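Local coordinates for protein nitroreductase (Desulfitobacterium hafniense, PDB 3PXV) that binds flavin mononucleotide and, as a member of the nitroreductase family, probably acts as an FMN-dependent oxidoreductase, at residues A47-L58 / F150-Y160. Numbering follows the deposited sequence.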
ATOM      1  N   ALA B  47      -8.063  -6.408  -7.915  1.00 46.51           N
ATOM      2  CA  ALA B  47      -7.349  -7.014  -9.034  1.00 46.08           C
ATOM      3  C   ALA B  47      -6.064  -7.686  -8.540  1.00 44.43           C
ATOM      4  O   ALA B  47      -4.979  -7.448  -9.046  1.00 42.46           O
ATOM      5  CB  ALA B  47      -7.044  -5.944 -10.100  1.00 45.99           C
ATOM      6  N   TRP B  48      -6.233  -8.531  -7.532  1.00 44.62           N
ATOM      7  CA  TRP B  48      -5.165  -9.264  -6.919  1.00 42.26           C
ATOM      8  C   TRP B  48      -5.627 -10.613  -6.422  1.00 42.84           C
ATOM      9  O   TRP B  48      -6.796 -10.939  -6.581  1.00 45.68           O
ATOM     10  CB  TRP B  48      -4.568  -8.469  -5.771  1.00 40.94           C
ATOM     11  CG  TRP B  48      -5.475  -7.590  -4.922  1.00 38.77           C
ATOM     12  CD1 TRP B  48      -5.406  -6.256  -4.853  1.00 42.99           C
ATOM     13  CD2 TRP B  48      -6.469  -7.984  -3.955  1.00 39.81           C
ATOM     14  NE1 TRP B  48      -6.304  -5.770  -3.944  1.00 46.28           N
ATOM     15  CE2 TRP B  48      -6.960  -6.814  -3.365  1.00 42.47           C
ATOM     16  CE3 TRP B  48      -6.983  -9.204  -3.529  1.00 44.48           C
ATOM     17  CZ2 TRP B  48      -7.962  -6.822  -2.387  1.00 42.89           C
ATOM     18  CZ3 TRP B  48      -7.977  -9.211  -2.559  1.00 39.16           C
ATOM     19  CH2 TRP B  48      -8.449  -8.030  -1.997  1.00 42.41           C
ATOM     20  N   ARG B  49      -4.695 -11.419  -5.912  1.00 40.02           N
ATOM     21  CA  ARG B  49      -5.021 -12.685  -5.235  1.00 42.17           C
ATOM     22  C   ARG B  49      -4.028 -12.830  -4.086  1.00 42.02           C
ATOM     23  O   ARG B  49      -2.945 -12.246  -4.131  1.00 37.53           O
ATOM     24  CB  ARG B  49      -4.886 -13.918  -6.135  1.00 42.10           C
ATOM     25  CG  ARG B  49      -5.820 -14.004  -7.316  1.00 44.46           C
ATOM     26  CD  ARG B  49      -7.284 -14.184  -6.915  1.00 49.73           C
ATOM     27  NE  ARG B  49      -8.107 -14.330  -8.120  1.00 52.05           N
ATOM     28  CZ  ARG B  49      -8.493 -13.328  -8.922  1.00 53.04           C
ATOM     29  NH1 ARG B  49      -8.143 -12.074  -8.672  1.00 49.68           N
ATOM     30  NH2 ARG B  49      -9.228 -13.588 -10.000  1.00 48.90           N
ATOM     31  N   VAL B  50      -4.389 -13.631  -3.084  1.00 42.67           N
ATOM     32  CA  VAL B  50      -3.538 -13.843  -1.913  1.00 42.44           C
ATOM     33  C   VAL B  50      -3.158 -15.327  -1.895  1.00 45.65           C
ATOM     34  O   VAL B  50      -3.961 -16.177  -1.481  1.00 45.60           O
ATOM     35  CB  VAL B  50      -4.266 -13.401  -0.623  1.00 43.30           C
ATOM     36  CG1 VAL B  50      -3.473 -13.736   0.637  1.00 34.49           C
ATOM     37  CG2 VAL B  50      -4.560 -11.927  -0.701  1.00 38.68           C
ATOM     38  N   ILE B  51      -1.946 -15.631  -2.375  1.00 44.69           N
ATOM     39  CA  ILE B  51      -1.461 -16.990  -2.471  1.00 45.67           C
ATOM     40  C   ILE B  51      -0.462 -17.248  -1.344  1.00 46.91           C
ATOM     41  O   ILE B  51       0.650 -16.726  -1.371  1.00 45.94           O
ATOM     42  CB  ILE B  51      -0.804 -17.227  -3.862  1.00 46.70           C
ATOM     43  CG1 ILE B  51      -1.798 -16.908  -4.974  1.00 44.09           C
ATOM     44  CG2 ILE B  51      -0.313 -18.677  -4.010  1.00 41.33           C
ATOM     45  CD1 ILE B  51      -1.209 -16.965  -6.324  1.00 44.65           C
ATOM     46  N   VAL B  52      -0.864 -18.045  -0.354  1.00 48.05           N
ATOM     47  CA  VAL B  52      -0.004 -18.369   0.797  1.00 47.22           C
ATOM     48  C   VAL B  52       0.832 -19.570   0.419  1.00 47.79           C
ATOM     49  O   VAL B  52       0.323 -20.686   0.371  1.00 49.08           O
ATOM     50  CB  VAL B  52      -0.823 -18.713   2.093  1.00 48.57           C
ATOM     51  CG1 VAL B  52       0.112 -19.167   3.201  1.00 47.74           C
ATOM     52  CG2 VAL B  52      -1.640 -17.515   2.572  1.00 45.24           C
ATOM     53  N   VAL B  53       2.113 -19.341   0.163  1.00 47.03           N
ATOM     54  CA  VAL B  53       3.002 -20.384  -0.291  1.00 48.11           C
ATOM     55  C   VAL B  53       3.808 -20.955   0.861  1.00 49.14           C
ATOM     56  O   VAL B  53       4.459 -20.222   1.566  1.00 49.55           O
ATOM     57  CB  VAL B  53       3.969 -19.857  -1.383  1.00 47.20           C
ATOM     58  CG1 VAL B  53       4.808 -20.997  -1.935  1.00 48.24           C
ATOM     59  CG2 VAL B  53       3.195 -19.204  -2.495  1.00 40.04           C
ATOM     60  N   LYS B  54       3.747 -22.271   1.027  1.00 51.18           N
ATOM     61  CA  LYS B  54       4.484 -22.998   2.070  1.00 53.97           C
ATOM     62  C   LYS B  54       5.386 -24.105   1.507  1.00 53.17           C
ATOM     63  O   LYS B  54       6.135 -24.710   2.249  1.00 53.62           O
ATOM     64  CB  LYS B  54       3.513 -23.664   3.062  1.00 55.27           C
ATOM     65  CG  LYS B  54       2.479 -22.718   3.652  1.00 56.68           C
ATOM     66  CD  LYS B  54       1.833 -23.269   4.914  1.00 58.16           C
ATOM     67  CE  LYS B  54       1.217 -24.607   4.764  1.00 60.28           C
ATOM     68  NZ  LYS B  54       0.677 -25.095   6.056  1.00 55.86           N
ATOM     69  N   ASN B  55       5.308 -24.354   0.204  1.00 53.59           N
ATOM     70  CA  ASN B  55       6.051 -25.419  -0.427  1.00 53.84           C
ATOM     71  C   ASN B  55       7.521 -25.032  -0.568  1.00 54.28           C
ATOM     72  O   ASN B  55       7.847 -24.094  -1.303  1.00 53.04           O
ATOM     73  CB  ASN B  55       5.415 -25.711  -1.777  1.00 53.76           C
ATOM     74  CG  ASN B  55       5.962 -26.965  -2.429  1.00 57.08           C
ATOM     75  OD1 ASN B  55       7.002 -26.938  -3.090  1.00 60.85           O
ATOM     76  ND2 ASN B  55       5.223 -28.064  -2.299  1.00 53.84           N
ATOM     77  N   LYS B  56       8.397 -25.761   0.125  1.00 55.54           N
ATOM     78  CA  LYS B  56       9.831 -25.449   0.139  1.00 56.63           C
ATOM     79  C   LYS B  56      10.478 -25.588  -1.242  1.00 55.16           C
ATOM     80  O   LYS B  56      11.241 -24.722  -1.684  1.00 50.85           O
ATOM     81  CB  LYS B  56      10.556 -26.336   1.147  1.00 58.52           C
ATOM     82  CG  LYS B  56      11.993 -25.897   1.456  1.00 67.30           C
ATOM     83  CD  LYS B  56      12.702 -26.847   2.471  1.00 77.31           C
ATOM     84  CE  LYS B  56      14.026 -26.238   2.985  1.00 81.74           C
ATOM     85  NZ  LYS B  56      14.806 -27.134   3.908  1.00 82.83           N
ATOM     86  N   GLU B  57      10.151 -26.672  -1.923  1.00 56.97           N
ATOM     87  CA  GLU B  57      10.725 -26.938  -3.230  1.00 59.51           C
ATOM     88  C   GLU B  57      10.471 -25.773  -4.185  1.00 57.77           C
ATOM     89  O   GLU B  57      11.412 -25.258  -4.791  1.00 58.44           O
ATOM     90  CB  GLU B  57      10.178 -28.258  -3.805  1.00 61.16           C
ATOM     91  CG  GLU B  57      10.683 -28.613  -5.204  1.00 69.83           C
ATOM     92  CD  GLU B  57      12.198 -28.753  -5.266  1.00 79.19           C
ATOM     93  OE1 GLU B  57      12.820 -29.002  -4.207  1.00 88.67           O
ATOM     94  OE2 GLU B  57      12.768 -28.615  -6.370  1.00 78.52           O
ATOM     95  N   LEU B  58       9.211 -25.339  -4.285  1.00 56.09           N
ATOM     96  CA  LEU B  58       8.834 -24.256  -5.204  1.00 53.27           C
ATOM     97  C   LEU B  58       9.558 -22.975  -4.808  1.00 51.78           C
ATOM     98  O   LEU B  58      10.032 -22.241  -5.655  1.00 51.36           O
ATOM     99  CB  LEU B  58       7.303 -24.058  -5.217  1.00 51.44           C
ATOM    100  CG  LEU B  58       6.685 -22.935  -6.065  1.00 51.51           C
ATOM    101  CD1 LEU B  58       7.104 -23.015  -7.527  1.00 46.54           C
ATOM    102  CD2 LEU B  58       5.179 -22.962  -5.963  1.00 47.32           C
ATOM    103  N   PHE B 150       5.893 -21.294 -13.200  1.00 51.73           N
ATOM    104  CA  PHE B 150       5.690 -20.817 -11.848  1.00 50.31           C
ATOM    105  C   PHE B 150       4.265 -20.288 -11.686  1.00 49.30           C
ATOM    106  O   PHE B 150       3.675 -20.462 -10.637  1.00 47.83           O
ATOM    107  CB  PHE B 150       6.724 -19.763 -11.425  1.00 50.42           C
ATOM    108  CG  PHE B 150       8.124 -20.299 -11.294  1.00 46.62           C
ATOM    109  CD1 PHE B 150       8.382 -21.410 -10.518  1.00 46.71           C
ATOM    110  CD2 PHE B 150       9.190 -19.664 -11.924  1.00 47.11           C
ATOM    111  CE1 PHE B 150       9.674 -21.906 -10.404  1.00 52.22           C
ATOM    112  CE2 PHE B 150      10.491 -20.147 -11.810  1.00 44.86           C
ATOM    113  CZ  PHE B 150      10.735 -21.264 -11.052  1.00 47.49           C
ATOM    114  N   SER B 151       3.699 -19.682 -12.725  1.00 49.63           N
ATOM    115  CA  SER B 151       2.347 -19.146 -12.614  1.00 49.24           C
ATOM    116  C   SER B 151       1.346 -20.242 -12.319  1.00 49.93           C
ATOM    117  O   SER B 151       0.499 -20.088 -11.444  1.00 48.96           O
ATOM    118  CB  SER B 151       1.952 -18.334 -13.846  1.00 50.34           C
ATOM    119  OG  SER B 151       2.720 -17.131 -13.913  1.00 52.01           O
ATOM    120  N   LYS B 152       1.456 -21.361 -13.019  1.00 52.02           N
ATOM    121  CA  LYS B 152       0.537 -22.468 -12.804  1.00 53.59           C
ATOM    122  C   LYS B 152       0.808 -23.142 -11.473  1.00 51.72           C
ATOM    123  O   LYS B 152      -0.107 -23.516 -10.761  1.00 52.13           O
ATOM    124  CB  LYS B 152       0.624 -23.489 -13.943  1.00 55.91           C
ATOM    125  CG  LYS B 152       0.104 -22.965 -15.263  1.00 64.79           C
ATOM    126  CD  LYS B 152       0.179 -24.025 -16.371  1.00 79.71           C
ATOM    127  CE  LYS B 152       1.624 -24.400 -16.717  1.00 86.54           C
ATOM    128  NZ  LYS B 152       1.711 -25.214 -17.973  1.00 93.38           N
ATOM    129  N   ARG B 153       2.066 -23.311 -11.124  1.00 51.47           N
ATOM    130  CA  ARG B 153       2.372 -23.952  -9.852  1.00 52.63           C
ATOM    131  C   ARG B 153       1.851 -23.105  -8.688  1.00 51.02           C
ATOM    132  O   ARG B 153       1.418 -23.642  -7.671  1.00 51.64           O
ATOM    133  CB  ARG B 153       3.866 -24.228  -9.731  1.00 51.72           C
ATOM    134  CG  ARG B 153       4.343 -25.224 -10.764  1.00 54.64           C
ATOM    135  CD  ARG B 153       5.840 -25.371 -10.740  1.00 55.37           C
ATOM    136  NE  ARG B 153       6.321 -26.010  -9.526  1.00 56.52           N
ATOM    137  CZ  ARG B 153       7.601 -26.275  -9.283  1.00 60.03           C
ATOM    138  NH1 ARG B 153       8.546 -25.930 -10.164  1.00 56.36           N
ATOM    139  NH2 ARG B 153       7.938 -26.874  -8.158  1.00 56.40           N
ATOM    140  N   LEU B 154       1.857 -21.789  -8.861  1.00 49.18           N
ATOM    141  CA  LEU B 154       1.354 -20.883  -7.806  1.00 50.36           C
ATOM    142  C   LEU B 154      -0.153 -20.752  -7.866  1.00 50.08           C
ATOM    143  O   LEU B 154      -0.777 -20.439  -6.875  1.00 49.41           O
ATOM    144  CB  LEU B 154       1.997 -19.509  -7.930  1.00 48.57           C
ATOM    145  CG  LEU B 154       3.454 -19.474  -7.470  1.00 51.52           C
ATOM    146  CD1 LEU B 154       4.193 -18.267  -8.027  1.00 47.22           C
ATOM    147  CD2 LEU B 154       3.520 -19.517  -5.945  1.00 49.72           C
ATOM    148  N   GLY B 155      -0.721 -21.001  -9.045  1.00 51.32           N
ATOM    149  CA  GLY B 155      -2.144 -20.898  -9.266  1.00 50.58           C
ATOM    150  C   GLY B 155      -2.602 -19.497  -9.630  1.00 49.99           C
ATOM    151  O   GLY B 155      -3.726 -19.127  -9.346  1.00 51.20           O
ATOM    152  N   PHE B 156      -1.742 -18.714 -10.265  1.00 49.99           N
ATOM    153  CA  PHE B 156      -2.103 -17.374 -10.718  1.00 50.05           C
ATOM    154  C   PHE B 156      -3.310 -17.440 -11.651  1.00 52.02           C
ATOM    155  O   PHE B 156      -3.435 -18.388 -12.419  1.00 50.96           O
ATOM    156  CB  PHE B 156      -0.960 -16.797 -11.570  1.00 49.51           C
ATOM    157  CG  PHE B 156       0.148 -16.149 -10.806  1.00 47.26           C
ATOM    158  CD1 PHE B 156       0.407 -16.451  -9.470  1.00 46.50           C
ATOM    159  CD2 PHE B 156       1.015 -15.300 -11.475  1.00 43.37           C
ATOM    160  CE1 PHE B 156       1.460 -15.850  -8.799  1.00 45.86           C
ATOM    161  CE2 PHE B 156       2.080 -14.714 -10.824  1.00 41.73           C
ATOM    162  CZ  PHE B 156       2.312 -14.991  -9.482  1.00 43.97           C
ATOM    163  N   PRO B 157      -4.189 -16.424 -11.614  1.00 53.84           N
ATOM    164  CA  PRO B 157      -5.234 -16.399 -12.644  1.00 54.85           C
ATOM    165  C   PRO B 157      -4.599 -16.064 -13.997  1.00 55.95           C
ATOM    166  O   PRO B 157      -3.578 -15.355 -14.047  1.00 53.35           O
ATOM    167  CB  PRO B 157      -6.160 -15.253 -12.204  1.00 55.03           C
ATOM    168  CG  PRO B 157      -5.784 -14.922 -10.798  1.00 53.24           C
ATOM    169  CD  PRO B 157      -4.396 -15.410 -10.563  1.00 53.39           C
ATOM    170  N   GLU B 158      -5.214 -16.533 -15.080  1.00 58.89           N
ATOM    171  CA  GLU B 158      -4.696 -16.293 -16.424  1.00 61.92           C
ATOM    172  C   GLU B 158      -4.526 -14.805 -16.674  1.00 59.41           C
ATOM    173  O   GLU B 158      -5.420 -14.018 -16.387  1.00 58.22           O
ATOM    174  CB  GLU B 158      -5.634 -16.869 -17.491  1.00 66.03           C
ATOM    175  CG  GLU B 158      -4.944 -17.092 -18.859  1.00 78.17           C
ATOM    176  CD  GLU B 158      -5.914 -17.503 -19.969  1.00 92.36           C
ATOM    177  OE1 GLU B 158      -7.028 -16.916 -20.034  1.00 94.64           O
ATOM    178  OE2 GLU B 158      -5.549 -18.391 -20.786  1.00 98.79           O
ATOM    179  N   GLY B 159      -3.375 -14.415 -17.207  1.00 58.16           N
ATOM    180  CA  GLY B 159      -3.133 -13.004 -17.490  1.00 58.11           C
ATOM    181  C   GLY B 159      -2.479 -12.210 -16.372  1.00 55.32           C
ATOM    182  O   GLY B 159      -1.901 -11.171 -16.630  1.00 57.55           O
ATOM    183  N   TYR B 160      -2.557 -12.706 -15.140  1.00 52.04           N
ATOM    184  CA  TYR B 160      -1.964 -12.031 -13.987  1.00 48.41           C
ATOM    185  C   TYR B 160      -0.466 -12.167 -13.993  1.00 47.35           C
ATOM    186  O   TYR B 160       0.067 -13.202 -14.373  1.00 50.40           O
ATOM    187  CB  TYR B 160      -2.516 -12.604 -12.680  1.00 46.96           C
ATOM    188  CG  TYR B 160      -3.789 -11.976 -12.232  1.00 44.73           C
ATOM    189  CD1 TYR B 160      -4.862 -11.817 -13.103  1.00 48.37           C
ATOM    190  CD2 TYR B 160      -3.956 -11.578 -10.905  1.00 49.55           C
ATOM    191  CE1 TYR B 160      -6.050 -11.209 -12.684  1.00 50.00           C
ATOM    192  CE2 TYR B 160      -5.145 -10.965 -10.477  1.00 46.73           C
ATOM    193  CZ  TYR B 160      -6.174 -10.796 -11.369  1.00 45.66           C
ATOM    194  OH  TYR B 160      -7.323 -10.220 -10.964  1.00 49.61           O
TER
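Strand 50-53 of the FMN-dependent nitroreductase fold packs the face carrying Ile51 and Val53 on the end of helix 147-154 and the turn beyond it, joined by Leu58 from the start of helix 56-72. Leu154 CD2 touches both Val53 CG2, at a tight 3.5 Å, and Leu58 CD2, 3.8 Å away. Ile51 CG2 lies against Leu154 O, while Ile51 CD1 comes to the edge of the Phe156 ring, 3.6 Å from Phe156 CD1. Leu58 CD1 touches the Phe150 ring edge and sits over the centre of the Arg153 guanidinium, whose NH1 is salt-bridged to Glu61 and Glu149. A Schellman motif with Gly155 at C' ends the helix and leads into the type II turn Pro157-Tyr160. Here Pro157 CG lies over one face of the Arg49 guanidinium, toward its rim. The bend at chi2 (-67°) folds the arginine back; Arg49 NH1 donates nearly straight (160°) to Trp48 O at 2.7 Å, in the guanidinium plane but above the carbonyl plane. Its bond to Tyr160 OH, 3.1 Å, is weak and bent (131°). A leucine in place of Arg49 would probably leave Trp48 O without its side-chain donor and remove that weak bond. Strand 50-53, at the sheet's edge within the chain, pairs in parallel with a strand of the second subunit.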